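Local structure of uncharacterized conserved protein BF1870 (Bacteroides fragilis, 3EWL) at residues 50-53 / 54-57; 114-117 / 118-122. The protein is of unknown function, but this C-terminal part has a thioredoxin-like fold with a CxxC pair at a helix start, consistent with a thiol-disulfide redox role. All coordinates share one frame; numbering follows the deposited sequence. Where two conformers were deposited one is given.

How the contacts relate
Both contacts are local, a helix start and a hairpin turn of one thioredoxin-like domain, and they come in series along the chain, neither nesting nor crossing. Contact 1, residues 50-53 / 54-57, lies where the chain leaves helix 40-50 and starts helix 53-61, a short corner on the surface. The chain then runs through strands 64-70 and 90-93 before contact 2, residues 114-117 / 118-122, closes the tight loop between strand 112-116 and the edge strand 122-124. Their centres are about 20 Å apart and their nearest atoms about 8 Å. Helix 129-137 ties them together, since I52 and F55 of contact 1 and L115 of contact 2 all pack on it.

Contact 1. Residues 50-53 / 54-57; sequences AEIP and AFVE
The packed side of this corner is made by I52 and F55, which run next to each other in the same direction. I52 CG2 sits over one face of the F55 ring, 4.0 Å from its centroid and only 17° off the ring normal, a CH-pi contact. The other branch reaches along the ring: I52 CD1 comes to 3.7 Å from F55 CD2. With CG1 beside the backbone N (chi1 -55°), the beta-branched side chain of I52 can offer both arms to one ring. Two helices, 40-50 and 53-61, join here, and I52 is the N-cap of the second. Its carbonyl takes the first helical bond, V56 N to I52 O at 3.1 Å, and also a weak one from F55 N; E57 N follows with a 2.8 Å bond to P53 O. P53 suits the first helical turn, where a backbone N-H would have no preceding carbonyl of the helix to meet. Helix 129-137 meets the apolar side, through M129 and I133 against both I52 and F55, while F49 brings its ring to F55. On the outer side A50, P53, A54 and E57 are exposed in the isolated chain.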
loop_
_atom_site.group_PDB
_atom_site.type_symbol
_atom_site.label_atom_id
_atom_site.label_comp_id
_atom_site.label_asym_id
_atom_site.label_seq_id
_atom_site.Cartn_x
_atom_site.Cartn_y
_atom_site.Cartn_z
ATOM N N ALA A 50 -10.725 -1.431 -8.078
ATOM C CA ALA A 50 -11.641 -2.586 -7.955
ATOM C C ALA A 50 -12.364 -2.861 -9.266
ATOM O O ALA A 50 -12.915 -3.956 -9.446
ATOM C CB ALA A 50 -12.666 -2.369 -6.837
ATOM N N GLU A 51 -12.402 -1.872 -10.166
ATOM C CA GLU A 51 -13.007 -2.099 -11.482
ATOM C C GLU A 51 -12.017 -2.398 -12.595
ATOM O O GLU A 51 -12.382 -2.325 -13.746
ATOM C CB GLU A 51 -14.028 -1.020 -11.884
ATOM C CG GLU A 51 -13.540 0.386 -11.879
ATOM C CD GLU A 51 -14.557 1.328 -11.255
ATOM O OE1 GLU A 51 -14.540 2.531 -11.542
ATOM O OE2 GLU A 51 -15.370 0.866 -10.457
ATOM N N ILE A 52 -10.790 -2.776 -12.244
ATOM C CA ILE A 52 -9.824 -3.345 -13.205
ATOM C C ILE A 52 -9.686 -4.874 -12.956
ATOM O O ILE A 52 -9.062 -5.297 -11.975
ATOM C CB ILE A 52 -8.446 -2.642 -13.099
ATOM C CG1 ILE A 52 -8.605 -1.114 -13.274
ATOM C CG2 ILE A 52 -7.475 -3.217 -14.123
ATOM C CD1 ILE A 52 -7.363 -0.324 -12.918
ATOM N N PRO A 53 -10.276 -5.712 -13.830
ATOM C CA PRO A 53 -10.476 -7.113 -13.401
ATOM C C PRO A 53 -9.187 -7.895 -13.186
ATOM O O PRO A 53 -9.117 -8.687 -12.246
ATOM C CB PRO A 53 -11.334 -7.744 -14.536
ATOM C CG PRO A 53 -11.745 -6.599 -15.414
ATOM C CD PRO A 53 -10.693 -5.518 -15.226
ATOM N N ALA A 54 -8.191 -7.669 -14.043
ATOM C CA ALA A 54 -6.837 -8.227 -13.880
ATOM C C ALA A 54 -6.280 -7.968 -12.464
ATOM O O ALA A 54 -5.697 -8.859 -11.816
ATOM C CB ALA A 54 -5.903 -7.644 -14.943
ATOM N N PHE A 55 -6.487 -6.739 -11.990
ATOM C CA PHE A 55 -6.014 -6.316 -10.672
ATOM C C PHE A 55 -6.787 -7.061 -9.575
ATOM O O PHE A 55 -6.194 -7.577 -8.640
ATOM C CB PHE A 55 -6.175 -4.794 -10.498
ATOM C CG PHE A 55 -5.150 -3.967 -11.217
ATOM C CD1 PHE A 55 -4.247 -4.544 -12.137
ATOM C CD2 PHE A 55 -5.101 -2.588 -10.999
ATOM C CE1 PHE A 55 -3.307 -3.764 -12.800
ATOM C CE2 PHE A 55 -4.156 -1.784 -11.671
ATOM C CZ PHE A 55 -3.247 -2.376 -12.557
ATOM N N VAL A 56 -8.115 -7.125 -9.694
ATOM C CA VAL A 56 -8.933 -7.835 -8.718
ATOM C C VAL A 56 -8.557 -9.361 -8.666
ATOM O O VAL A 56 -8.447 -9.939 -7.576
ATOM C CB VAL A 56 -10.480 -7.470 -8.868
ATOM C CG1 VAL A 56 -11.122 -8.172 -10.025
ATOM C CG2 VAL A 56 -11.275 -7.814 -7.606
ATOM N N GLU A 57 -8.318 -9.962 -9.830
ATOM C CA GLU A 57 -7.895 -11.365 -9.926
ATOM C C GLU A 57 -6.501 -11.660 -9.316
ATOM O O GLU A 57 -6.344 -12.654 -8.598
ATOM C CB GLU A 57 -7.989 -11.852 -11.374
ATOM C CG GLU A 57 -9.250 -12.665 -11.655
ATOM C CD GLU A 57 -9.920 -12.325 -12.981
ATOM O OE1 GLU A 57 -9.244 -11.809 -13.893
ATOM O OE2 GLU A 57 -11.141 -12.579 -13.109
#

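Contact 2. Residues 114-117 / 118-122; sequences YLLD and GRKRV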
loop_
_atom_site.group_PDB
_atom_site.type_symbol
_atom_site.label_atom_id
_atom_site.label_comp_id
_atom_site.label_asym_id
_atom_site.label_seq_id
_atom_site.Cartn_x
_atom_site.Cartn_y
_atom_site.Cartn_z
ATOM N N TYR A 114 3.594 2.759 -4.593
ATOM C CA TYR A 114 4.809 2.108 -5.069
ATOM C C TYR A 114 4.484 0.674 -5.490
ATOM O O TYR A 114 3.720 -0.022 -4.814
ATOM C CB TYR A 114 5.897 2.068 -3.950
ATOM C CG TYR A 114 6.538 3.396 -3.565
ATOM C CD1 TYR A 114 7.917 3.588 -3.717
ATOM C CD2 TYR A 114 5.798 4.439 -3.023
ATOM C CE1 TYR A 114 8.529 4.774 -3.341
ATOM C CE2 TYR A 114 6.416 5.646 -2.677
ATOM C CZ TYR A 114 7.783 5.792 -2.854
ATOM O OH TYR A 114 8.450 6.951 -2.524
ATOM N N LEU A 115 5.085 0.209 -6.581
ATOM C CA LEU A 115 5.054 -1.208 -6.890
ATOM C C LEU A 115 6.406 -1.873 -6.544
ATOM O O LEU A 115 7.465 -1.380 -6.938
ATOM C CB LEU A 115 4.703 -1.410 -8.355
ATOM C CG LEU A 115 4.466 -2.881 -8.723
ATOM C CD1 LEU A 115 3.337 -3.505 -7.929
ATOM C CD2 LEU A 115 4.147 -2.916 -10.196
ATOM N N LEU A 116 6.369 -2.974 -5.799
ATOM C CA LEU A 116 7.589 -3.685 -5.466
ATOM C C LEU A 116 7.503 -5.044 -6.129
ATOM O O LEU A 116 6.391 -5.565 -6.310
ATOM C CB LEU A 116 7.703 -3.943 -3.942
ATOM C CG LEU A 116 7.287 -2.835 -3.011
ATOM C CD1 LEU A 116 7.460 -3.268 -1.571
ATOM C CD2 LEU A 116 8.101 -1.556 -3.328
ATOM N N ASP A 117 8.665 -5.621 -6.457
ATOM C CA ASP A 117 8.731 -6.941 -7.052
ATOM C C ASP A 117 8.856 -8.010 -5.982
ATOM O O ASP A 117 8.577 -7.766 -4.809
ATOM C CB ASP A 117 9.910 -7.031 -8.029
ATOM C CG ASP A 117 11.314 -7.113 -7.334
ATOM O OD1 ASP A 117 11.465 -7.174 -6.092
ATOM O OD2 ASP A 117 12.298 -7.159 -8.094
ATOM N N GLY A 118 9.300 -9.192 -6.400
ATOM C CA GLY A 118 9.394 -10.344 -5.543
ATOM C C GLY A 118 10.443 -10.201 -4.466
ATOM O O GLY A 118 10.304 -10.784 -3.393
ATOM N N ARG A 119 11.493 -9.443 -4.745
ATOM C CA ARG A 119 12.527 -9.191 -3.722
ATOM C C ARG A 119 12.279 -7.917 -2.897
ATOM O O ARG A 119 13.133 -7.501 -2.119
ATOM C CB ARG A 119 13.933 -9.200 -4.358
ATOM C CG ARG A 119 14.483 -10.650 -4.392
ATOM C CD ARG A 119 15.709 -10.912 -5.319
ATOM N NE ARG A 119 15.917 -12.372 -5.421
ATOM C CZ ARG A 119 17.062 -12.969 -5.734
ATOM N NH1 ARG A 119 18.141 -12.235 -5.986
ATOM N NH2 ARG A 119 17.125 -14.300 -5.789
ATOM N N LYS A 120 11.099 -7.319 -3.068
ATOM C CA LYS A 120 10.766 -6.051 -2.419
ATOM C C LYS A 120 11.619 -4.944 -2.977
ATOM O O LYS A 120 11.882 -3.932 -2.309
ATOM C CB LYS A 120 10.972 -6.126 -0.905
ATOM C CG LYS A 120 10.106 -7.104 -0.205
ATOM C CD LYS A 120 8.685 -6.972 -0.657
ATOM C CE LYS A 120 7.964 -8.295 -0.488
ATOM N NZ LYS A 120 7.216 -8.228 0.744
ATOM N N ARG A 121 12.078 -5.127 -4.206
ATOM C CA ARG A 121 12.741 -4.037 -4.882
ATOM C C ARG A 121 11.703 -3.059 -5.446
ATOM O O ARG A 121 10.660 -3.499 -5.935
ATOM C CB ARG A 121 13.638 -4.598 -5.968
ATOM C CG ARG A 121 13.782 -3.644 -7.105
ATOM C CD ARG A 121 15.221 -3.462 -7.439
ATOM N NE ARG A 121 15.711 -4.543 -8.286
ATOM C CZ ARG A 121 16.791 -4.424 -9.043
ATOM N NH1 ARG A 121 17.465 -3.268 -9.050
ATOM N NH2 ARG A 121 17.186 -5.460 -9.795
ATOM N N VAL A 122 11.966 -1.741 -5.359
ATOM C CA VAL A 122 11.034 -0.747 -5.883
ATOM C C VAL A 122 11.088 -0.769 -7.421
ATOM O O VAL A 122 12.120 -0.428 -8.015
ATOM C CB VAL A 122 11.359 0.673 -5.374
ATOM C CG1 VAL A 122 10.493 1.683 -6.085
ATOM C CG2 VAL A 122 11.197 0.786 -3.843
#
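D117 OD1 grips the backbone of the turn that it begins. It accepts a hydrogen bond from R121 N at 2.9 Å, the donor standing 49° out of the carboxylate plane, and a short but weak one from R119 N, bent to 126° at the hydrogen. The carboxylate reaches these N-H groups because CG lies between the backbone N and the carbonyl carbon (chi1 74°), folding the side chain over the turn. An aspartate fits here: its single methylene is short enough to hold OD1 close to the chain.

The backbone completes a 3:5 hairpin, a type I turn with a G1 beta bulge. The turn, D117 to K120, is closed by K120 N to D117 O at 3.1 Å, and D117 N returns a bond to R121 O at 3.0 Å. G118, without a side chain, takes the exposed second place of the turn, and K120, at positive phi, fills the left-handed bulge position that often holds glycine. The D117 carboxylate and R121 guanidinium planes are steeply inclined to each other, and D117 OD2 lies 4.3 Å from R121 NE, too far for a salt bridge; R121 NH1 instead hydrogen-bonds to G4 O.

Next comes the antiparallel ladder, where L116 and V122 form a non-hydrogen-bonded pair, with L116 CD2 3.9 Å from V122 CG2. The other methyl, V122 CG1, meets the edge of the Y114 ring at CD1, 4.0 Å away. Further along, L116 CD1 touches the aliphatic K120 CD, and K120 NZ hydrogen-bonds to L25 O.

The hairpin thus joins strand 112-116 to edge strand 122-124; the backbones of Y114 and L116 also hydrogen-bond to the central strand 29-34, while L115 packs against helix 129-137.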